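Long-range contact in peroxide stress regulator PerR, FUR family (Streptococcus pyogenes, PDB 4LMY), which probably regulates the transcription of peroxide-stress genes as a zinc-binding, DNA-binding member of the ferric uptake regulator family: residues B[36-48]-B[86-98]. Residues are numbered along the deposited sequence; the frame is centred on the assembly and turned at random.
Sequences SYMIQSTEHPSAD and NDLTTYYDFMGHQ. With ZN (zinc ion), chain E.
Phe-94 lies against Met-38 and Ile-39 in the last turn of helix 29-40, and its side chain can be followed outward along them. Phe-94 CB starts 3.3 Å from Met-38 O and also meets Met-38 CB. With CG anti to the backbone N (chi1 -171°), the ring runs alongside Ile-39, both side chains pointing the same way. Its CG, CD1, CD2, CE1 and CE2 all face Ile-39 CG1, which sits over the middle of one face, 3.4 Å from the Phe-94 ring centroid and 10° off the normal, a CH-pi contact; Phe-94 CD1 is also near Met-38 CB, and Phe-94 CE2 near the methyl CD1 of Ile-39. At the tip, Phe-94 CZ lies 3.5 Å from Ile-39 CG1 and also touches that methyl. Val-16 of helix 12-22 and Met-119 of helix 118-129 also touch this ring. Met-38, bent at both chi2 and chi3, brings CE to 3.8 Å from Tyr-92 CB.

Strand 91-94 pairs with strand 79-82 as the two-stranded wing of the winged-helix DNA-binding domain of Fur-family regulators, and its axis crosses that of the helical segment 36-40 almost at a right angle. The loop leading to helix 47-54 is tied to the strand by the hydrogen bond from Tyr-92 N to Pro-45 O, 2.9 Å, while the same carbonyl oxygen lies in plane at the edge of the Tyr-92 ring. A water bridges Ala-47 N and Thr-90 O, and Ser-46 OG caps Lys-49 N. His-44 crosses Asp-93 at a slant, ND1 3.2 Å from Asp-93 CB, with imidazole and carboxylate planes 41° apart. Past the strand, His-97 NE2 binds zinc at 2.2 Å, alongside His-4, His-6, His-19 and His-99.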
ATOM      1  N   SER B  36      12.389 -16.034  -2.493  1.00 26.56           N
ATOM      2  CA  SER B  36      10.948 -16.265  -2.422  1.00 29.73           C
ATOM      3  C   SER B  36      10.526 -16.618  -1.006  1.00 30.36           C
ATOM      4  O   SER B  36       9.502 -16.141  -0.516  1.00 34.24           O
ATOM      5  CB  SER B  36      10.528 -17.381  -3.379  1.00 33.95           C
ATOM      6  OG  SER B  36      10.731 -17.006  -4.728  1.00 41.06           O
ATOM      7  N   TYR B  37      11.321 -17.462  -0.354  1.00 28.97           N
ATOM      8  CA  TYR B  37      11.066 -17.844   1.030  1.00 31.78           C
ATOM      9  C   TYR B  37      11.000 -16.618   1.935  1.00 28.07           C
ATOM     10  O   TYR B  37      10.074 -16.476   2.732  1.00 34.16           O
ATOM     11  CB  TYR B  37      12.150 -18.805   1.531  1.00 30.18           C
ATOM     12  CG  TYR B  37      11.997 -19.210   2.984  1.00 27.96           C
ATOM     13  CD1 TYR B  37      12.574 -18.457   4.000  1.00 28.85           C
ATOM     14  CD2 TYR B  37      11.287 -20.349   3.336  1.00 32.70           C
ATOM     15  CE1 TYR B  37      12.440 -18.820   5.326  1.00 29.16           C
ATOM     16  CE2 TYR B  37      11.149 -20.722   4.664  1.00 31.71           C
ATOM     17  CZ  TYR B  37      11.729 -19.953   5.653  1.00 32.02           C
ATOM     18  OH  TYR B  37      11.600 -20.316   6.976  1.00 32.33           O
ATOM     19  N   MET B  38      11.989 -15.737   1.804  1.00 26.87           N
ATOM     20  CA  MET B  38      12.081 -14.542   2.635  1.00 25.61           C
ATOM     21  C   MET B  38      10.931 -13.578   2.365  1.00 32.72           C
ATOM     22  O   MET B  38      10.396 -12.962   3.287  1.00 33.06           O
ATOM     23  CB  MET B  38      13.422 -13.836   2.424  1.00 26.38           C
ATOM     24  CG  MET B  38      14.621 -14.613   2.953  1.00 31.75           C
ATOM     25  SD  MET B  38      14.438 -15.045   4.694  1.00 34.56           S
ATOM     26  CE  MET B  38      14.340 -13.417   5.433  1.00 35.41           C
ATOM     27  N   ILE B  39      10.556 -13.456   1.095  1.00 30.43           N
ATOM     28  CA  ILE B  39       9.437 -12.605   0.702  1.00 29.95           C
ATOM     29  C   ILE B  39       8.127 -13.100   1.305  1.00 31.91           C
ATOM     30  O   ILE B  39       7.317 -12.308   1.793  1.00 35.75           O
ATOM     31  CB  ILE B  39       9.310 -12.528  -0.835  1.00 27.85           C
ATOM     32  CG1 ILE B  39      10.460 -11.706  -1.411  1.00 30.05           C
ATOM     33  CG2 ILE B  39       7.972 -11.917  -1.244  1.00 33.35           C
ATOM     34  CD1 ILE B  39      10.486 -11.672  -2.907  1.00 30.58           C
ATOM     35  N   GLN B  40       7.929 -14.414   1.284  1.00 34.89           N
ATOM     36  CA  GLN B  40       6.688 -15.005   1.771  1.00 40.49           C
ATOM     37  C   GLN B  40       6.651 -15.144   3.289  1.00 46.57           C
ATOM     38  O   GLN B  40       5.579 -15.302   3.873  1.00 44.18           O
ATOM     39  CB  GLN B  40       6.453 -16.373   1.129  1.00 40.94           C
ATOM     40  CG  GLN B  40       6.229 -16.329  -0.370  1.00 50.57           C
ATOM     41  CD  GLN B  40       5.551 -17.580  -0.890  1.00 59.99           C
ATOM     42  OE1 GLN B  40       5.451 -18.585  -0.185  1.00 69.56           O
ATOM     43  NE2 GLN B  40       5.073 -17.523  -2.126  1.00 58.73           N
ATOM     44  N   SER B  41       7.818 -15.092   3.925  1.00 36.58           N
ATOM     45  CA  SER B  41       7.901 -15.322   5.365  1.00 39.89           C
ATOM     46  C   SER B  41       7.139 -14.275   6.173  1.00 37.99           C
ATOM     47  O   SER B  41       7.351 -13.072   6.020  1.00 34.55           O
ATOM     48  CB  SER B  41       9.356 -15.400   5.831  1.00 37.79           C
ATOM     49  OG  SER B  41       9.423 -15.833   7.181  1.00 37.26           O
ATOM     50  N   THR B  42       6.252 -14.756   7.037  1.00 49.45           N
ATOM     51  CA  THR B  42       5.423 -13.889   7.862  1.00 55.25           C
ATOM     52  C   THR B  42       5.984 -13.819   9.270  1.00 66.96           C
ATOM     53  O   THR B  42       5.261 -13.592  10.241  1.00 64.12           O
ATOM     54  CB  THR B  42       3.987 -14.402   7.909  1.00 47.61           C
ATOM     55  OG1 THR B  42       3.979 -15.756   8.374  1.00 51.51           O
ATOM     56  CG2 THR B  42       3.384 -14.351   6.521  1.00 45.34           C
ATOM     57  N   GLU B  43       7.289 -14.031   9.362  1.00 63.85           N
ATOM     58  CA  GLU B  43       8.015 -13.914  10.612  1.00 61.64           C
ATOM     59  C   GLU B  43       9.432 -13.487  10.273  1.00 53.75           C
ATOM     60  O   GLU B  43       9.719 -13.112   9.136  1.00 58.08           O
ATOM     61  CB  GLU B  43       8.009 -15.246  11.362  1.00 64.50           C
ATOM     62  CG  GLU B  43       8.170 -16.457  10.460  1.00 64.52           C
ATOM     63  CD  GLU B  43       8.220 -17.759  11.232  1.00 75.84           C
ATOM     64  OE1 GLU B  43       7.406 -17.939  12.162  1.00 70.90           O
ATOM     65  OE2 GLU B  43       9.080 -18.601  10.908  1.00 66.43           O
ATOM     66  N   HIS B  44      10.317 -13.541  11.257  1.00 47.16           N
ATOM     67  CA  HIS B  44      11.695 -13.132  11.049  1.00 43.56           C
ATOM     68  C   HIS B  44      12.599 -14.315  11.361  1.00 41.44           C
ATOM     69  O   HIS B  44      13.090 -14.450  12.480  1.00 41.70           O
ATOM     70  CB  HIS B  44      12.022 -11.922  11.926  1.00 55.18           C
ATOM     71  CG  HIS B  44      11.022 -10.813  11.812  1.00 69.92           C
ATOM     72  ND1 HIS B  44      11.315  -9.601  11.227  1.00 74.65           N
ATOM     73  CD2 HIS B  44       9.725 -10.738  12.199  1.00 69.65           C
ATOM     74  CE1 HIS B  44      10.246  -8.825  11.262  1.00 74.42           C
ATOM     75  NE2 HIS B  44       9.268  -9.491  11.847  1.00 72.08           N
ATOM     76  N   PRO B  45      12.806 -15.189  10.363  1.00 35.67           N
ATOM     77  CA  PRO B  45      13.493 -16.465  10.576  1.00 33.21           C
ATOM     78  C   PRO B  45      14.989 -16.314  10.810  1.00 28.06           C
ATOM     79  O   PRO B  45      15.621 -15.388  10.301  1.00 32.31           O
ATOM     80  CB  PRO B  45      13.246 -17.209   9.261  1.00 34.10           C
ATOM     81  CG  PRO B  45      13.123 -16.130   8.251  1.00 33.46           C
ATOM     82  CD  PRO B  45      12.409 -15.007   8.956  1.00 36.88           C
ATOM     83  N   SER B  46      15.541 -17.233  11.591  1.00 30.85           N
ATOM     84  CA  SER B  46      16.980 -17.334  11.755  1.00 30.44           C
ATOM     85  C   SER B  46      17.552 -18.052  10.540  1.00 31.59           C
ATOM     86  O   SER B  46      16.804 -18.579   9.716  1.00 29.26           O
ATOM     87  CB  SER B  46      17.307 -18.131  13.014  1.00 31.92           C
ATOM     88  OG  SER B  46      16.843 -19.463  12.886  1.00 29.82           O
ATOM     89  N   ALA B  47      18.875 -18.077  10.433  1.00 28.24           N
ATOM     90  CA  ALA B  47      19.529 -18.800   9.350  1.00 25.31           C
ATOM     91  C   ALA B  47      19.208 -20.288   9.434  1.00 25.80           C
ATOM     92  O   ALA B  47      19.030 -20.951   8.412  1.00 28.03           O
ATOM     93  CB  ALA B  47      21.032 -18.579   9.395  1.00 25.52           C
ATOM     94  N   ASP B  48      19.130 -20.806  10.659  1.00 29.25           N
ATOM     95  CA  ASP B  48      18.825 -22.216  10.873  1.00 28.85           C
ATOM     96  C   ASP B  48      17.414 -22.561  10.415  1.00 30.21           C
ATOM     97  O   ASP B  48      17.192 -23.609   9.811  1.00 30.41           O
ATOM     98  CB  ASP B  48      18.996 -22.598  12.345  1.00 34.38           C
ATOM     99  CG  ASP B  48      18.853 -24.091  12.578  1.00 36.06           C
ATOM    100  OD1 ASP B  48      19.708 -24.855  12.082  1.00 46.53           O
ATOM    101  OD2 ASP B  48      17.891 -24.503  13.260  1.00 41.15           O
ATOM    102  N   ASN B  86      18.663 -10.014  24.854  1.00 81.60           N
ATOM    103  CA  ASN B  86      19.027 -11.243  25.571  1.00 87.76           C
ATOM    104  C   ASN B  86      19.243 -12.461  24.662  1.00 81.90           C
ATOM    105  O   ASN B  86      19.730 -13.502  25.105  1.00 75.72           O
ATOM    106  CB  ASN B  86      18.023 -11.540  26.697  1.00 97.79           C
ATOM    107  CG  ASN B  86      18.460 -12.684  27.588  1.00104.58           C
ATOM    108  OD1 ASN B  86      17.654 -13.535  27.965  1.00116.10           O
ATOM    109  ND2 ASN B  86      19.744 -12.718  27.923  1.00 96.39           N
ATOM    110  N   ASP B  87      18.900 -12.314  23.385  1.00 68.93           N
ATOM    111  CA  ASP B  87      19.072 -13.380  22.404  1.00 59.15           C
ATOM    112  C   ASP B  87      20.168 -12.998  21.410  1.00 56.44           C
ATOM    113  O   ASP B  87      20.108 -11.935  20.792  1.00 59.00           O
ATOM    114  CB  ASP B  87      17.751 -13.625  21.667  1.00 53.21           C
ATOM    115  CG  ASP B  87      17.753 -14.910  20.856  1.00 47.33           C
ATOM    116  OD1 ASP B  87      18.834 -15.503  20.653  1.00 46.86           O
ATOM    117  OD2 ASP B  87      16.663 -15.325  20.410  1.00 47.74           O
ATOM    118  N   LEU B  88      21.166 -13.864  21.261  1.00 49.68           N
ATOM    119  CA  LEU B  88      22.273 -13.604  20.343  1.00 46.56           C
ATOM    120  C   LEU B  88      21.961 -14.039  18.916  1.00 43.36           C
ATOM    121  O   LEU B  88      22.719 -13.743  17.992  1.00 44.67           O
ATOM    122  CB  LEU B  88      23.556 -14.298  20.811  1.00 43.08           C
ATOM    123  CG  LEU B  88      24.315 -13.737  22.015  1.00 54.40           C
ATOM    124  CD1 LEU B  88      25.739 -14.283  22.035  1.00 51.55           C
ATOM    125  CD2 LEU B  88      24.311 -12.215  22.011  1.00 49.72           C
ATOM    126  N   THR B  89      20.853 -14.750  18.739  1.00 36.05           N
ATOM    127  CA  THR B  89      20.466 -15.229  17.416  1.00 34.11           C
ATOM    128  C   THR B  89      20.090 -14.075  16.494  1.00 34.55           C
ATOM    129  O   THR B  89      19.289 -13.215  16.856  1.00 33.98           O
ATOM    130  CB  THR B  89      19.286 -16.220  17.488  1.00 33.00           C
ATOM    131  OG1 THR B  89      19.663 -17.362  18.267  1.00 40.81           O
ATOM    132  CG2 THR B  89      18.884 -16.678  16.090  1.00 32.75           C
ATOM    133  N   THR B  90      20.680 -14.057  15.305  1.00 33.14           N
ATOM    134  CA  THR B  90      20.321 -13.063  14.306  1.00 32.24           C
ATOM    135  C   THR B  90      19.077 -13.520  13.561  1.00 30.23           C
ATOM    136  O   THR B  90      19.005 -14.656  13.091  1.00 29.35           O
ATOM    137  CB  THR B  90      21.458 -12.837  13.297  1.00 37.53           C
ATOM    138  OG1 THR B  90      22.616 -12.349  13.983  1.00 39.59           O
ATOM    139  CG2 THR B  90      21.038 -11.828  12.236  1.00 39.74           C
ATOM    140  N   TYR B  91      18.091 -12.635  13.472  1.00 34.30           N
ATOM    141  CA  TYR B  91      16.881 -12.924  12.722  1.00 30.94           C
ATOM    142  C   TYR B  91      16.818 -12.032  11.494  1.00 33.73           C
ATOM    143  O   TYR B  91      17.315 -10.906  11.506  1.00 36.75           O
ATOM    144  CB  TYR B  91      15.646 -12.747  13.603  1.00 33.84           C
ATOM    145  CG  TYR B  91      15.653 -13.659  14.806  1.00 32.11           C
ATOM    146  CD1 TYR B  91      15.307 -14.999  14.686  1.00 33.64           C
ATOM    147  CD2 TYR B  91      16.021 -13.185  16.059  1.00 38.64           C
ATOM    148  CE1 TYR B  91      15.320 -15.841  15.778  1.00 34.44           C
ATOM    149  CE2 TYR B  91      16.034 -14.020  17.159  1.00 38.11           C
ATOM    150  CZ  TYR B  91      15.684 -15.346  17.013  1.00 34.27           C
ATOM    151  OH  TYR B  91      15.696 -16.182  18.103  1.00 39.99           O
ATOM    152  N   TYR B  92      16.213 -12.544  10.430  1.00 34.35           N
ATOM    153  CA  TYR B  92      16.232 -11.860   9.147  1.00 34.60           C
ATOM    154  C   TYR B  92      14.828 -11.506   8.679  1.00 31.91           C
ATOM    155  O   TYR B  92      13.878 -12.245   8.921  1.00 34.78           O
ATOM    156  CB  TYR B  92      16.943 -12.725   8.103  1.00 32.61           C
ATOM    157  CG  TYR B  92      18.376 -13.045   8.465  1.00 30.42           C
ATOM    158  CD1 TYR B  92      19.422 -12.269   7.988  1.00 30.82           C
ATOM    159  CD2 TYR B  92      18.682 -14.119   9.293  1.00 28.67           C
ATOM    160  CE1 TYR B  92      20.733 -12.555   8.319  1.00 33.13           C
ATOM    161  CE2 TYR B  92      19.989 -14.410   9.632  1.00 33.73           C
ATOM    162  CZ  TYR B  92      21.010 -13.627   9.141  1.00 36.47           C
ATOM    163  OH  TYR B  92      22.315 -13.915   9.473  1.00 37.54           O
ATOM    164  N   ASP B  93      14.705 -10.368   8.006  1.00 37.27           N
ATOM    165  CA  ASP B  93      13.414  -9.914   7.510  1.00 40.84           C
ATOM    166  C   ASP B  93      13.556  -9.289   6.132  1.00 29.41           C
ATOM    167  O   ASP B  93      14.384  -8.404   5.927  1.00 35.31           O
ATOM    168  CB  ASP B  93      12.804  -8.891   8.468  1.00 44.63           C
ATOM    169  CG  ASP B  93      11.403  -8.480   8.065  1.00 46.62           C
ATOM    170  OD1 ASP B  93      10.580  -9.377   7.780  1.00 47.68           O
ATOM    171  OD2 ASP B  93      11.126  -7.264   8.028  1.00 56.14           O
ATOM    172  N   PHE B  94      12.743  -9.751   5.189  1.00 39.23           N
ATOM    173  CA  PHE B  94      12.737  -9.172   3.854  1.00 38.27           C
ATOM    174  C   PHE B  94      11.967  -7.855   3.871  1.00 45.24           C
ATOM    175  O   PHE B  94      10.837  -7.800   4.357  1.00 41.62           O
ATOM    176  CB  PHE B  94      12.107 -10.141   2.850  1.00 38.82           C
ATOM    177  CG  PHE B  94      12.260  -9.712   1.418  1.00 39.33           C
ATOM    178  CD1 PHE B  94      13.334 -10.149   0.661  1.00 36.62           C
ATOM    179  CD2 PHE B  94      11.335  -8.864   0.832  1.00 35.91           C
ATOM    180  CE1 PHE B  94      13.480  -9.752  -0.654  1.00 35.62           C
ATOM    181  CE2 PHE B  94      11.477  -8.463  -0.481  1.00 36.48           C
ATOM    182  CZ  PHE B  94      12.549  -8.910  -1.226  1.00 36.88           C
ATOM    183  N   MET B  95      12.578  -6.796   3.348  1.00 39.55           N
ATOM    184  CA  MET B  95      11.907  -5.500   3.266  1.00 43.05           C
ATOM    185  C   MET B  95      12.131  -4.819   1.913  1.00 36.65           C
ATOM    186  O   MET B  95      11.822  -3.640   1.738  1.00 44.32           O
ATOM    187  CB  MET B  95      12.314  -4.591   4.440  1.00 50.05           C
ATOM    188  CG  MET B  95      13.557  -3.724   4.232  1.00 55.81           C
ATOM    189  SD  MET B  95      15.042  -4.626   3.762  1.00 55.16           S
ATOM    190  CE  MET B  95      16.250  -3.866   4.843  1.00 54.19           C
ATOM    191  N   GLY B  96      12.645  -5.587   0.954  1.00 37.65           N
ATOM    192  CA  GLY B  96      12.922  -5.084  -0.380  1.00 35.42           C
ATOM    193  C   GLY B  96      11.736  -4.417  -1.055  1.00 29.24           C
ATOM    194  O   GLY B  96      10.586  -4.806  -0.857  1.00 36.18           O
ATOM    195  N   HIS B  97      12.031  -3.410  -1.867  1.00 25.75           N
ATOM    196  CA  HIS B  97      11.008  -2.611  -2.529  1.00 24.50           C
ATOM    197  C   HIS B  97      10.488  -3.264  -3.806  1.00 25.93           C
ATOM    198  O   HIS B  97      10.956  -4.323  -4.225  1.00 25.28           O
ATOM    199  CB  HIS B  97      11.596  -1.253  -2.891  1.00 24.63           C
ATOM    200  CG  HIS B  97      12.689  -1.333  -3.911  1.00 25.02           C
ATOM    201  ND1 HIS B  97      14.001  -1.598  -3.575  1.00 24.99           N
ATOM    202  CD2 HIS B  97      12.663  -1.204  -5.257  1.00 22.61           C
ATOM    203  CE1 HIS B  97      14.735  -1.618  -4.672  1.00 21.32           C
ATOM    204  NE2 HIS B  97      13.950  -1.385  -5.707  1.00 26.82           N
ATOM    205  N   GLN B  98       9.519  -2.608  -4.432  1.00 25.21           N
ATOM    206  CA  GLN B  98       9.034  -3.025  -5.738  1.00 23.06           C
ATOM    207  C   GLN B  98       8.788  -1.780  -6.579  1.00 19.91           C
ATOM    208  O   GLN B  98       8.964  -0.655  -6.107  1.00 22.81           O
ATOM    209  CB  GLN B  98       7.741  -3.831  -5.608  1.00 23.34           C
ATOM    210  CG  GLN B  98       6.562  -2.999  -5.155  1.00 24.92           C
ATOM    211  CD  GLN B  98       5.245  -3.730  -5.278  1.00 31.00           C
ATOM    212  OE1 GLN B  98       4.251  -3.324  -4.689  1.00 34.56           O
ATOM    213  NE2 GLN B  98       5.225  -4.804  -6.057  1.00 24.90           N
TER
HETATM  214 ZN    ZN E 201      14.420  -1.518  -7.850  1.00 27.31          ZN
HETATM  215  O   HOH W   1      20.573 -16.809  12.442  1.00 31.80           O